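Local coordinates for protein vaginolysin (Gardnerella vaginalis, PDB 5IMY) that probably binds cholesterol in host membranes and lyses the cells as a pore-forming toxin of the cholesterol-dependent cytolysin family, at residues G380-D385 / I431-N436; G388-R393 / I472-T477; Y395-E400 / E417-Y422. All blocks are in the same frame, centred on the assembly; numbering follows the deposited sequence.

How the contacts relate
The long strand 363-389 runs into the C-terminal beta sandwich and opens contact 1 at 380-385, then contact 2 from 388. The chain next enters strand 395-403 of the opposing sheet, and contact 3 closes a short loop where 417-422 returns to 395-400. Contact 1 closes at 431-436, and contact 2 only at 472-477, so these two cross, while contact 3 lies within both loops. Contacts 1 and 2 give strand 363-389 a neighbour on either edge, Thr383 O meeting Ile472 N at 2.9 Å. Contact 3 belongs to the other sheet, which packs against contact 1 through Trp398 on Phe433 and Ile396 on Leu382.

Contact 1 (G380-D385 / I431-N436); sequences GYLTLD and IQFKGN
Leu382 carries its CG anti to the backbone N (chi1 168°), whereas Ile431 holds CG1 anti to its carbonyl carbon (chi1 -58°); these torsions lay the two side chains alongside each other, pointing the same way, with Leu382 CD2 4.0 Å from Ile431 CD1. The same Ile431 methyl is met obliquely by Leu384, whose CD1 lies 4.1 Å from Ile431 CD1. Phe433 also meets Leu382: its ring is turned so that an edge, not a face, receives the leucine, CE2 standing 3.6 Å from Leu382 CB and in line with the ring plane.

The backbone beneath is antiparallel, the strand directions 155° apart. Gly380 and Phe433 form a hydrogen-bonded pair, with Gly380 N to Phe433 O at 2.9 Å and Phe433 N to Gly380 O at 2.8 Å. Leu382 and Ile431 form the next one, Leu382 N reaching Ile431 O at 2.8 Å; the return bond, from Ile431 N to Leu382 O, is modelled so short that its length is doubtful. Between them Tyr381 and Gln432 make a non-hydrogen-bonded pair, and Tyr381 CA adds a CA-H...O contact to Ile431 O at 3.2 Å.

This ladder belongs to one sheet of the C-terminal beta sandwich of the cytolysin family. Its face bearing Leu382, Ile431 and Phe433 turns to the second sheet, where Trp398 meets the Phe433 ring edge-to-face and Ile396 touches Leu382. The opposite face is more polar and less buried: the Tyr381 ring and the Gln432 amide run side by side with their planes nearly perpendicular, although the modelled carbon spacing there is too close to interpret. Along the far edge of 380-385, Tyr381 and Thr383 form backbone bonds with Arg470 of strand 469-475.

Contact 2 (G388-R393 / I472-T477); sequences GAYVAR and ISNWGT
Tyr390 reaches from just past the end of strand 363-389 to Trp475 and Thr477, where strand 469-475 of the C-terminal beta sandwich ends and the chain turns a corner at Gly476. In this family the threonine-leucine pair implicated in cholesterol recognition lies in a loop at the tip of this domain, so the contact probably lies near its membrane-facing end.

The tight part is built around the tyrosine ring. Its CG sits between the backbone N and the carbonyl carbon (chi1 49°), which folds the ring back over its own chain: Gly388 C lies 4.0 Å above the plane of the Tyr390 ring, over its centre, at a position with no side chain to obstruct it. The ring edge then faces the partner segment, with CD2 3.5 Å from Thr477 C. At its end Tyr390 OH donates to Trp475 O at 3.0 Å, approaching from above the carbonyl plane (42° out of it). Asn474 OD1 is nearby but is held by His386 ND1 instead. A backbone bond lies beside the ring: Ala389 N donates to Gly476 O at 2.9 Å.

On the exposed side the fit is looser. The Ala389 methyl and the Thr477 hydroxyl come no closer than 4.3 Å (CB to OG1), and the parallel pairing of 388-389 with 476-477 is too irregular to count as a proper ladder. Here 388-393 leaves the sheet through an inverse gamma turn centred on Ala389, whose ends are joined by Tyr390 N donating to Gly388 O at 2.7 Å.

Contact 3 (Y395-E400 / E417-Y422); sequences YIYWDE and EGNGKY
Asn419 joins the loop 417-422 to strand 395-403 by a single hydrogen bond across the two segments. Ile396 N donates to Asn419 OD1 at 2.8 Å, fairly straight at the hydrogen but tilted 28° from the plane of the amide carbonyl. The same oxygen also lies 3.5 Å from Tyr395 CA and 3.9 Å from Ile396 CB, so it is seated close against the strand backbone.

A second kind of contact is made by flat groups. The Asn419 amide crosses Tyr397 at about a right angle, and its ND2 sits over one face of that ring, 3.8 Å from Tyr397 CZ; with the planes 72° apart, this is no parallel stack. The van der Waals part falls to Tyr395: CG anti to the carbonyl carbon (chi1 -65°) lays the ring along the loop, where CE1 comes 4.0 Å from Gly420 CA. Tyr395 and Tyr397 also pack on acidic side chains of another protein's chain in the assembly, and Lys443 makes a cation-pi contact with Tyr395.

Ile396 additionally shares a backbone bond with Trp416, just beyond strand 409-415. At this same residue Asn419 OD1 takes the Ile396 N-H, where the antiparallel hairpin pairing of strands 395-403 and 409-415, in the four-stranded sheet of the sandwich, gives way to the loop.

Contact 1 (G380-D385 / I431-N436)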
ATOM      1  N   GLY A 380       8.747 -15.838 -11.671  1.00 69.70           N
ATOM      2  CA  GLY A 380       8.493 -16.807 -12.713  1.00 69.60           C
ATOM      3  C   GLY A 380       9.429 -16.618 -13.898  1.00 65.33           C
ATOM      4  O   GLY A 380      10.152 -15.618 -14.005  1.00 61.14           O
ATOM      5  N   TYR A 381       9.400 -17.598 -14.802  1.00 69.21           N
ATOM      6  CA  TYR A 381      10.298 -17.635 -15.947  1.00 65.26           C
ATOM      7  C   TYR A 381       9.509 -17.843 -17.234  1.00 65.26           C
ATOM      8  O   TYR A 381       8.547 -18.616 -17.264  1.00 61.74           O
ATOM      9  CB  TYR A 381      11.340 -18.753 -15.793  1.00 67.17           C
ATOM     10  CG  TYR A 381      12.241 -18.593 -14.587  1.00 71.60           C
ATOM     11  CD1 TYR A 381      13.466 -17.949 -14.691  1.00 71.29           C
ATOM     12  CD2 TYR A 381      11.867 -19.089 -13.343  1.00 75.06           C
ATOM     13  CE1 TYR A 381      14.294 -17.804 -13.594  1.00 75.50           C
ATOM     14  CE2 TYR A 381      12.689 -18.945 -12.239  1.00 77.13           C
ATOM     15  CZ  TYR A 381      13.900 -18.300 -12.371  1.00 77.39           C
ATOM     16  OH  TYR A 381      14.726 -18.152 -11.280  1.00 74.41           O
ATOM     17  N   LEU A 382       9.928 -17.151 -18.294  1.00 64.13           N
ATOM     18  CA  LEU A 382       9.371 -17.316 -19.633  1.00 58.91           C
ATOM     19  C   LEU A 382      10.493 -17.715 -20.579  1.00 58.86           C
ATOM     20  O   LEU A 382      11.498 -17.006 -20.682  1.00 54.25           O
ATOM     21  CB  LEU A 382       8.700 -16.030 -20.122  1.00 55.49           C
ATOM     22  CG  LEU A 382       8.348 -15.993 -21.614  1.00 49.25           C
ATOM     23  CD1 LEU A 382       7.327 -17.065 -21.958  1.00 53.61           C
ATOM     24  CD2 LEU A 382       7.838 -14.623 -22.023  1.00 53.78           C
ATOM     25  N   THR A 383      10.314 -18.834 -21.275  1.00 56.80           N
ATOM     26  CA  THR A 383      11.307 -19.355 -22.206  1.00 63.38           C
ATOM     27  C   THR A 383      10.769 -19.269 -23.627  1.00 53.67           C
ATOM     28  O   THR A 383       9.643 -19.699 -23.896  1.00 56.57           O
ATOM     29  CB  THR A 383      11.668 -20.803 -21.854  1.00 63.60           C
ATOM     30  OG1 THR A 383      12.447 -20.825 -20.650  1.00 59.35           O
ATOM     31  CG2 THR A 383      12.458 -21.479 -22.981  1.00 62.34           C
ATOM     32  N   LEU A 384      11.571 -18.714 -24.530  1.00 54.25           N
ATOM     33  CA  LEU A 384      11.226 -18.612 -25.941  1.00 64.33           C
ATOM     34  C   LEU A 384      12.182 -19.475 -26.751  1.00 58.10           C
ATOM     35  O   LEU A 384      13.402 -19.332 -26.633  1.00 55.17           O
ATOM     36  CB  LEU A 384      11.302 -17.162 -26.426  1.00 60.39           C
ATOM     37  CG  LEU A 384      10.730 -16.072 -25.520  1.00 54.21           C
ATOM     38  CD1 LEU A 384      11.172 -14.710 -26.030  1.00 57.32           C
ATOM     39  CD2 LEU A 384       9.214 -16.148 -25.447  1.00 57.17           C
ATOM     40  N   ASP A 385      11.628 -20.367 -27.572  1.00 58.34           N
ATOM     41  CA  ASP A 385      12.423 -21.218 -28.454  1.00 62.30           C
ATOM     42  C   ASP A 385      11.885 -21.065 -29.870  1.00 55.65           C
ATOM     43  O   ASP A 385      10.768 -21.503 -30.163  1.00 50.10           O
ATOM     44  CB  ASP A 385      12.380 -22.680 -28.005  1.00 63.31           C
ATOM     45  CG  ASP A 385      13.472 -23.517 -28.645  1.00 70.53           C
ATOM     46  OD1 ASP A 385      14.560 -22.966 -28.921  1.00 70.09           O
ATOM     47  OD2 ASP A 385      13.245 -24.725 -28.870  1.00 72.18           O
ATOM     48  N   ILE A 431      13.327 -15.515 -19.722  1.00 63.33           N
ATOM     49  CA  ILE A 431      13.111 -14.206 -19.118  1.00 64.29           C
ATOM     50  C   ILE A 431      12.635 -14.405 -17.687  1.00 59.37           C
ATOM     51  O   ILE A 431      11.817 -15.290 -17.417  1.00 55.95           O
ATOM     52  CB  ILE A 431      12.088 -13.374 -19.922  1.00 65.02           C
ATOM     53  CG1 ILE A 431      12.555 -13.202 -21.370  1.00 70.01           C
ATOM     54  CG2 ILE A 431      11.882 -12.007 -19.276  1.00 66.18           C
ATOM     55  CD1 ILE A 431      11.437 -12.867 -22.335  1.00 65.37           C
ATOM     56  N   GLN A 432      13.147 -13.582 -16.777  1.00 66.14           N
ATOM     57  CA  GLN A 432      12.740 -13.611 -15.379  1.00 67.67           C
ATOM     58  C   GLN A 432      11.702 -12.532 -15.111  1.00 58.72           C
ATOM     59  O   GLN A 432      11.804 -11.413 -15.623  1.00 57.33           O
ATOM     60  CB  GLN A 432      13.938 -13.408 -14.449  1.00 69.94           C
ATOM     61  CG  GLN A 432      14.418 -14.681 -13.787  1.00 70.81           C
ATOM     62  CD  GLN A 432      15.340 -14.420 -12.614  1.00 80.39           C
ATOM     63  OE1 GLN A 432      15.204 -13.417 -11.913  1.00 73.01           O
ATOM     64  NE2 GLN A 432      16.286 -15.326 -12.393  1.00 86.28           N
ATOM     65  N   PHE A 433      10.703 -12.872 -14.299  1.00 66.62           N
ATOM     66  CA  PHE A 433       9.629 -11.954 -13.949  1.00 66.54           C
ATOM     67  C   PHE A 433       9.436 -11.943 -12.443  1.00 65.58           C
ATOM     68  O   PHE A 433       9.341 -13.005 -11.819  1.00 62.50           O
ATOM     69  CB  PHE A 433       8.316 -12.348 -14.632  1.00 58.38           C
ATOM     70  CG  PHE A 433       8.297 -12.083 -16.104  1.00 58.61           C
ATOM     71  CD1 PHE A 433       8.219 -10.788 -16.583  1.00 57.96           C
ATOM     72  CD2 PHE A 433       8.352 -13.126 -17.012  1.00 61.99           C
ATOM     73  CE1 PHE A 433       8.201 -10.537 -17.938  1.00 63.74           C
ATOM     74  CE2 PHE A 433       8.332 -12.881 -18.371  1.00 62.28           C
ATOM     75  CZ  PHE A 433       8.257 -11.584 -18.835  1.00 56.28           C
ATOM     76  N   LYS A 434       9.378 -10.746 -11.866  1.00 70.47           N
ATOM     77  CA  LYS A 434       8.930 -10.612 -10.488  1.00 66.50           C
ATOM     78  C   LYS A 434       7.552 -11.245 -10.340  1.00 61.56           C
ATOM     79  O   LYS A 434       6.709 -11.150 -11.235  1.00 66.28           O
ATOM     80  CB  LYS A 434       8.882  -9.138 -10.086  1.00 67.00           C
ATOM     81  CG  LYS A 434      10.239  -8.455 -10.064  1.00 76.05           C
ATOM     82  CD  LYS A 434      10.125  -6.981 -10.422  1.00 87.73           C
ATOM     83  CE  LYS A 434      11.491  -6.322 -10.498  1.00 94.79           C
ATOM     84  NZ  LYS A 434      11.541  -5.259 -11.541  1.00 86.38           N
ATOM     85  N   GLY A 435       7.328 -11.902  -9.204  1.00 65.72           N
ATOM     86  CA  GLY A 435       6.065 -12.585  -8.982  1.00 64.21           C
ATOM     87  C   GLY A 435       4.862 -11.665  -8.906  1.00 62.23           C
ATOM     88  O   GLY A 435       3.728 -12.159  -8.916  1.00 61.83           O
ATOM     89  N   ASN A 436       5.074 -10.350  -8.840  1.00 61.21           N
ATOM     90  CA  ASN A 436       3.982  -9.397  -8.693  1.00 62.60           C
ATOM     91  C   ASN A 436       3.530  -8.779 -10.010  1.00 56.05           C
ATOM     92  O   ASN A 436       2.543  -8.036 -10.015  1.00 49.47           O
ATOM     93  CB  ASN A 436       4.382  -8.278  -7.721  1.00 57.46           C
ATOM     94  CG  ASN A 436       5.702  -7.625  -8.087  1.00 65.94           C
ATOM     95  OD1 ASN A 436       6.114  -7.635  -9.248  1.00 61.40           O
ATOM     96  ND2 ASN A 436       6.374  -7.053  -7.094  1.00 67.83           N
TER

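Contact 2 (G388-R393 / I472-T477)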
ATOM      1  N   GLY A 388      12.179 -21.942 -36.474  1.00 64.27           N
ATOM      2  CA  GLY A 388      11.339 -21.904 -37.663  1.00 66.62           C
ATOM      3  C   GLY A 388      12.048 -21.258 -38.830  1.00 57.84           C
ATOM      4  O   GLY A 388      12.799 -20.297 -38.663  1.00 57.63           O
ATOM      5  N   ALA A 389      11.793 -21.793 -40.024  1.00 53.39           N
ATOM      6  CA  ALA A 389      12.413 -21.285 -41.242  1.00 62.50           C
ATOM      7  C   ALA A 389      11.815 -19.939 -41.629  1.00 62.10           C
ATOM      8  O   ALA A 389      11.143 -19.824 -42.660  1.00 57.22           O
ATOM      9  CB  ALA A 389      12.247 -22.289 -42.385  1.00 57.85           C
ATOM     10  N   TYR A 390      12.058 -18.917 -40.813  1.00 55.44           N
ATOM     11  CA  TYR A 390      11.541 -17.578 -41.057  1.00 52.65           C
ATOM     12  C   TYR A 390      12.032 -16.667 -39.943  1.00 50.19           C
ATOM     13  O   TYR A 390      12.448 -17.129 -38.878  1.00 54.51           O
ATOM     14  CB  TYR A 390      10.010 -17.554 -41.122  1.00 54.27           C
ATOM     15  CG  TYR A 390       9.330 -18.273 -39.977  1.00 53.87           C
ATOM     16  CD1 TYR A 390       9.305 -17.726 -38.701  1.00 56.41           C
ATOM     17  CD2 TYR A 390       8.703 -19.496 -40.176  1.00 50.40           C
ATOM     18  CE1 TYR A 390       8.684 -18.377 -37.654  1.00 47.67           C
ATOM     19  CE2 TYR A 390       8.077 -20.156 -39.136  1.00 56.88           C
ATOM     20  CZ  TYR A 390       8.071 -19.593 -37.877  1.00 51.86           C
ATOM     21  OH  TYR A 390       7.449 -20.246 -36.836  1.00 54.56           O
ATOM     22  N   VAL A 391      11.972 -15.367 -40.202  1.00 45.21           N
ATOM     23  CA  VAL A 391      12.319 -14.371 -39.196  1.00 48.35           C
ATOM     24  C   VAL A 391      11.127 -14.164 -38.275  1.00 51.12           C
ATOM     25  O   VAL A 391       9.969 -14.189 -38.710  1.00 47.63           O
ATOM     26  CB  VAL A 391      12.745 -13.052 -39.862  1.00 47.64           C
ATOM     27  CG1 VAL A 391      13.206 -12.050 -38.812  1.00 47.89           C
ATOM     28  CG2 VAL A 391      13.845 -13.302 -40.881  1.00 47.84           C
ATOM     29  N   ALA A 392      11.409 -13.966 -36.990  1.00 47.58           N
ATOM     30  CA  ALA A 392      10.375 -13.741 -35.995  1.00 55.40           C
ATOM     31  C   ALA A 392      10.761 -12.563 -35.113  1.00 49.17           C
ATOM     32  O   ALA A 392      11.934 -12.203 -34.993  1.00 48.32           O
ATOM     33  CB  ALA A 392      10.145 -14.985 -35.128  1.00 52.54           C
ATOM     34  N   ARG A 393       9.743 -11.964 -34.501  1.00 49.29           N
ATOM     35  CA  ARG A 393       9.917 -10.917 -33.507  1.00 46.64           C
ATOM     36  C   ARG A 393       9.081 -11.275 -32.287  1.00 48.52           C
ATOM     37  O   ARG A 393       8.295 -12.221 -32.307  1.00 49.75           O
ATOM     38  CB  ARG A 393       9.515  -9.543 -34.060  1.00 49.50           C
ATOM     39  CG  ARG A 393      10.452  -9.026 -35.136  1.00 53.31           C
ATOM     40  CD  ARG A 393      10.172  -7.573 -35.474  1.00 56.01           C
ATOM     41  NE  ARG A 393       8.991  -7.416 -36.316  1.00 55.29           N
ATOM     42  CZ  ARG A 393       8.551  -6.246 -36.772  1.00 58.72           C
ATOM     43  NH1 ARG A 393       9.194  -5.126 -36.465  1.00 50.19           N
ATOM     44  NH2 ARG A 393       7.468  -6.197 -37.535  1.00 57.39           N
ATOM     45  N   ILE A 472       7.363 -21.257 -24.836  1.00 67.38           N
ATOM     46  CA  ILE A 472       6.595 -21.159 -26.071  1.00 70.37           C
ATOM     47  C   ILE A 472       7.541 -21.489 -27.216  1.00 67.03           C
ATOM     48  O   ILE A 472       8.440 -20.699 -27.535  1.00 63.82           O
ATOM     49  CB  ILE A 472       5.975 -19.767 -26.250  1.00 68.81           C
ATOM     50  CG1 ILE A 472       5.233 -19.349 -24.975  1.00 61.58           C
ATOM     51  CG2 ILE A 472       5.031 -19.756 -27.451  1.00 60.73           C
ATOM     52  CD1 ILE A 472       4.702 -17.932 -25.006  1.00 58.83           C
ATOM     53  N   SER A 473       7.347 -22.652 -27.832  1.00 68.00           N
ATOM     54  CA  SER A 473       8.183 -23.103 -28.934  1.00 65.02           C
ATOM     55  C   SER A 473       7.444 -22.930 -30.254  1.00 59.57           C
ATOM     56  O   SER A 473       6.260 -23.264 -30.362  1.00 54.70           O
ATOM     57  CB  SER A 473       8.582 -24.569 -28.752  1.00 67.79           C
ATOM     58  OG  SER A 473       9.315 -24.755 -27.554  1.00 59.07           O
ATOM     59  N   ASN A 474       8.149 -22.408 -31.256  1.00 57.41           N
ATOM     60  CA  ASN A 474       7.593 -22.206 -32.585  1.00 57.97           C
ATOM     61  C   ASN A 474       8.545 -22.784 -33.621  1.00 58.04           C
ATOM     62  O   ASN A 474       9.765 -22.653 -33.496  1.00 58.64           O
ATOM     63  CB  ASN A 474       7.340 -20.717 -32.868  1.00 58.61           C
ATOM     64  CG  ASN A 474       8.584 -19.866 -32.685  1.00 52.60           C
ATOM     65  OD1 ASN A 474       9.334 -19.633 -33.630  1.00 59.73           O
ATOM     66  ND2 ASN A 474       8.804 -19.395 -31.464  1.00 57.60           N
ATOM     67  N   TRP A 475       7.980 -23.422 -34.639  1.00 57.44           N
ATOM     68  CA  TRP A 475       8.776 -24.081 -35.668  1.00 63.85           C
ATOM     69  C   TRP A 475       7.985 -24.050 -36.973  1.00 67.84           C
ATOM     70  O   TRP A 475       7.083 -23.222 -37.147  1.00 53.12           O
ATOM     71  CB  TRP A 475       9.152 -25.505 -35.215  1.00 58.77           C
ATOM     72  CG  TRP A 475       8.004 -26.476 -35.210  1.00 61.81           C
ATOM     73  CD1 TRP A 475       7.675 -27.357 -36.199  1.00 68.33           C
ATOM     74  CD2 TRP A 475       7.042 -26.671 -34.164  1.00 63.64           C
ATOM     75  NE1 TRP A 475       6.568 -28.085 -35.837  1.00 74.03           N
ATOM     76  CE2 TRP A 475       6.159 -27.683 -34.593  1.00 61.90           C
ATOM     77  CE3 TRP A 475       6.839 -26.086 -32.910  1.00 61.61           C
ATOM     78  CZ2 TRP A 475       5.091 -28.124 -33.814  1.00 53.23           C
ATOM     79  CZ3 TRP A 475       5.777 -26.526 -32.137  1.00 64.40           C
ATOM     80  CH2 TRP A 475       4.918 -27.535 -32.591  1.00 60.37           C
ATOM     81  N   GLY A 476       8.322 -24.946 -37.893  1.00 70.25           N
ATOM     82  CA  GLY A 476       7.673 -24.983 -39.187  1.00 59.12           C
ATOM     83  C   GLY A 476       8.323 -24.033 -40.173  1.00 53.71           C
ATOM     84  O   GLY A 476       9.450 -23.562 -39.990  1.00 51.10           O
ATOM     85  N   THR A 477       7.588 -23.750 -41.245  1.00 51.86           N
ATOM     86  CA  THR A 477       8.044 -22.848 -42.292  1.00 61.48           C
ATOM     87  C   THR A 477       7.091 -21.663 -42.401  1.00 56.82           C
ATOM     88  O   THR A 477       5.988 -21.666 -41.848  1.00 55.94           O
ATOM     89  CB  THR A 477       8.163 -23.578 -43.638  1.00 61.86           C
ATOM     90  OG1 THR A 477       8.622 -22.665 -44.643  1.00 61.66           O
ATOM     91  CG2 THR A 477       6.827 -24.171 -44.060  1.00 49.51           C
TER

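Contact 3 (Y395-E400 / E417-Y422)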
ATOM      1  N   TYR A 395       6.725  -9.426 -28.975  1.00 43.02           N
ATOM      2  CA  TYR A 395       6.104  -8.254 -28.359  1.00 46.55           C
ATOM      3  C   TYR A 395       5.504  -8.705 -27.032  1.00 43.57           C
ATOM      4  O   TYR A 395       4.448  -9.344 -27.003  1.00 41.54           O
ATOM      5  CB  TYR A 395       5.054  -7.634 -29.273  1.00 45.17           C
ATOM      6  CG  TYR A 395       5.632  -7.072 -30.552  1.00 50.62           C
ATOM      7  CD1 TYR A 395       6.175  -5.795 -30.586  1.00 48.64           C
ATOM      8  CD2 TYR A 395       5.641  -7.821 -31.719  1.00 52.50           C
ATOM      9  CE1 TYR A 395       6.707  -5.277 -31.751  1.00 48.45           C
ATOM     10  CE2 TYR A 395       6.169  -7.312 -32.889  1.00 49.36           C
ATOM     11  CZ  TYR A 395       6.702  -6.040 -32.899  1.00 55.72           C
ATOM     12  OH  TYR A 395       7.231  -5.529 -34.061  1.00 54.86           O
ATOM     13  N   ILE A 396       6.186  -8.378 -25.938  1.00 40.13           N
ATOM     14  CA  ILE A 396       5.821  -8.845 -24.608  1.00 41.42           C
ATOM     15  C   ILE A 396       5.678  -7.630 -23.701  1.00 42.13           C
ATOM     16  O   ILE A 396       6.610  -6.823 -23.587  1.00 40.07           O
ATOM     17  CB  ILE A 396       6.861  -9.831 -24.047  1.00 42.64           C
ATOM     18  CG1 ILE A 396       6.885 -11.100 -24.907  1.00 44.48           C
ATOM     19  CG2 ILE A 396       6.565 -10.176 -22.585  1.00 44.36           C
ATOM     20  CD1 ILE A 396       8.005 -12.063 -24.574  1.00 50.76           C
ATOM     21  N   TYR A 397       4.518  -7.502 -23.059  1.00 36.31           N
ATOM     22  CA  TYR A 397       4.248  -6.419 -22.125  1.00 40.08           C
ATOM     23  C   TYR A 397       3.643  -6.991 -20.850  1.00 42.56           C
ATOM     24  O   TYR A 397       3.095  -8.095 -20.835  1.00 38.66           O
ATOM     25  CB  TYR A 397       3.289  -5.378 -22.720  1.00 42.79           C
ATOM     26  CG  TYR A 397       3.603  -4.973 -24.144  1.00 45.03           C
ATOM     27  CD1 TYR A 397       4.296  -3.801 -24.416  1.00 35.11           C
ATOM     28  CD2 TYR A 397       3.196  -5.758 -25.212  1.00 39.63           C
ATOM     29  CE1 TYR A 397       4.579  -3.426 -25.714  1.00 41.79           C
ATOM     30  CE2 TYR A 397       3.475  -5.391 -26.514  1.00 39.26           C
ATOM     31  CZ  TYR A 397       4.166  -4.226 -26.758  1.00 46.75           C
ATOM     32  OH  TYR A 397       4.442  -3.863 -28.054  1.00 51.74           O
ATOM     33  N   TRP A 398       3.745  -6.215 -19.774  1.00 39.91           N
ATOM     34  CA  TRP A 398       3.129  -6.578 -18.506  1.00 40.06           C
ATOM     35  C   TRP A 398       2.991  -5.319 -17.663  1.00 41.22           C
ATOM     36  O   TRP A 398       3.600  -4.286 -17.949  1.00 41.52           O
ATOM     37  CB  TRP A 398       3.941  -7.652 -17.773  1.00 34.63           C
ATOM     38  CG  TRP A 398       5.287  -7.189 -17.312  1.00 40.80           C
ATOM     39  CD1 TRP A 398       5.594  -6.651 -16.098  1.00 38.42           C
ATOM     40  CD2 TRP A 398       6.512  -7.230 -18.054  1.00 40.57           C
ATOM     41  NE1 TRP A 398       6.933  -6.354 -16.036  1.00 43.36           N
ATOM     42  CE2 TRP A 398       7.520  -6.699 -17.224  1.00 37.55           C
ATOM     43  CE3 TRP A 398       6.855  -7.661 -19.340  1.00 41.69           C
ATOM     44  CZ2 TRP A 398       8.845  -6.586 -17.637  1.00 41.76           C
ATOM     45  CZ3 TRP A 398       8.173  -7.549 -19.748  1.00 40.83           C
ATOM     46  CH2 TRP A 398       9.151  -7.017 -18.899  1.00 43.74           C
ATOM     47  N   ASP A 399       2.180  -5.423 -16.614  1.00 42.39           N
ATOM     48  CA  ASP A 399       1.850  -4.292 -15.758  1.00 41.12           C
ATOM     49  C   ASP A 399       2.478  -4.469 -14.383  1.00 43.81           C
ATOM     50  O   ASP A 399       2.542  -5.585 -13.855  1.00 43.48           O
ATOM     51  CB  ASP A 399       0.332  -4.142 -15.619  1.00 33.05           C
ATOM     52  CG  ASP A 399      -0.335  -3.749 -16.922  1.00 41.27           C
ATOM     53  OD1 ASP A 399       0.241  -2.924 -17.662  1.00 41.77           O
ATOM     54  OD2 ASP A 399      -1.433  -4.270 -17.211  1.00 46.21           O
ATOM     55  N   GLU A 400       2.941  -3.362 -13.810  1.00 37.39           N
ATOM     56  CA  GLU A 400       3.508  -3.335 -12.463  1.00 45.28           C
ATOM     57  C   GLU A 400       2.632  -2.425 -11.608  1.00 43.36           C
ATOM     58  O   GLU A 400       2.691  -1.197 -11.730  1.00 43.87           O
ATOM     59  CB  GLU A 400       4.959  -2.856 -12.491  1.00 44.75           C
ATOM     60  CG  GLU A 400       5.967  -3.983 -12.657  1.00 47.94           C
ATOM     61  CD  GLU A 400       7.321  -3.498 -13.140  1.00 57.46           C
ATOM     62  OE1 GLU A 400       7.610  -2.291 -13.001  1.00 62.58           O
ATOM     63  OE2 GLU A 400       8.095  -4.327 -13.663  1.00 51.66           O
ATOM     64  N   GLU A 417      12.844  -5.767 -23.121  1.00 52.27           N
ATOM     65  CA  GLU A 417      13.871  -4.974 -23.793  1.00 56.10           C
ATOM     66  C   GLU A 417      14.128  -5.489 -25.202  1.00 57.61           C
ATOM     67  O   GLU A 417      14.382  -4.706 -26.124  1.00 46.90           O
ATOM     68  CB  GLU A 417      15.170  -4.974 -22.979  1.00 60.67           C
ATOM     69  CG  GLU A 417      16.053  -6.217 -23.136  1.00 70.16           C
ATOM     70  CD  GLU A 417      17.443  -6.024 -22.559  1.00 84.05           C
ATOM     71  OE1 GLU A 417      17.749  -4.902 -22.096  1.00 81.69           O
ATOM     72  OE2 GLU A 417      18.237  -6.993 -22.584  1.00 97.71           O
ATOM     73  N   GLY A 418      14.065  -6.806 -25.387  1.00 56.69           N
ATOM     74  CA  GLY A 418      14.269  -7.394 -26.692  1.00 61.13           C
ATOM     75  C   GLY A 418      12.960  -7.669 -27.400  1.00 60.70           C
ATOM     76  O   GLY A 418      12.691  -8.803 -27.804  1.00 65.59           O
ATOM     77  N   ASN A 419      12.136  -6.634 -27.557  1.00 57.36           N
ATOM     78  CA  ASN A 419      10.814  -6.808 -28.147  1.00 53.36           C
ATOM     79  C   ASN A 419      10.912  -6.912 -29.667  1.00 52.27           C
ATOM     80  O   ASN A 419      11.120  -8.009 -30.197  1.00 67.29           O
ATOM     81  CB  ASN A 419       9.882  -5.666 -27.722  1.00 49.69           C
ATOM     82  CG  ASN A 419       8.758  -6.133 -26.811  1.00 49.62           C
ATOM     83  OD1 ASN A 419       8.744  -7.274 -26.348  1.00 39.17           O
ATOM     84  ND2 ASN A 419       7.801  -5.247 -26.554  1.00 46.99           N
ATOM     85  N   GLY A 420      10.784  -5.796 -30.379  1.00 49.00           N
ATOM     86  CA  GLY A 420      10.666  -5.840 -31.822  1.00 54.53           C
ATOM     87  C   GLY A 420      11.963  -6.118 -32.555  1.00 49.45           C
ATOM     88  O   GLY A 420      12.232  -5.510 -33.597  1.00 52.56           O
ATOM     89  N   LYS A 421      12.769  -7.040 -32.038  1.00 51.33           N
ATOM     90  CA  LYS A 421      14.046  -7.392 -32.643  1.00 52.87           C
ATOM     91  C   LYS A 421      13.899  -8.628 -33.519  1.00 46.20           C
ATOM     92  O   LYS A 421      13.120  -9.536 -33.221  1.00 46.17           O
ATOM     93  CB  LYS A 421      15.101  -7.651 -31.566  1.00 47.10           C
ATOM     94  CG  LYS A 421      15.666  -6.394 -30.933  1.00 49.12           C
ATOM     95  CD  LYS A 421      16.456  -6.731 -29.682  1.00 54.88           C
ATOM     96  CE  LYS A 421      17.087  -5.495 -29.063  1.00 50.89           C
ATOM     97  NZ  LYS A 421      17.876  -5.833 -27.846  1.00 56.17           N
ATOM     98  N   TYR A 422      14.664  -8.653 -34.606  1.00 50.80           N
ATOM     99  CA  TYR A 422      14.632  -9.787 -35.519  1.00 45.57           C
ATOM    100  C   TYR A 422      15.278 -11.006 -34.875  1.00 40.65           C
ATOM    101  O   TYR A 422      16.416 -10.941 -34.397  1.00 39.41           O
ATOM    102  CB  TYR A 422      15.346  -9.440 -36.826  1.00 52.86           C
ATOM    103  CG  TYR A 422      14.633  -8.391 -37.650  1.00 52.16           C
ATOM    104  CD1 TYR A 422      13.365  -8.630 -38.160  1.00 59.09           C
ATOM    105  CD2 TYR A 422      15.230  -7.169 -37.926  1.00 58.55           C
ATOM    106  CE1 TYR A 422      12.708  -7.679 -38.915  1.00 64.36           C
ATOM    107  CE2 TYR A 422      14.580  -6.210 -38.682  1.00 64.92           C
ATOM    108  CZ  TYR A 422      13.318  -6.472 -39.174  1.00 62.50           C
ATOM    109  OH  TYR A 422      12.664  -5.524 -39.928  1.00 49.04           O
TER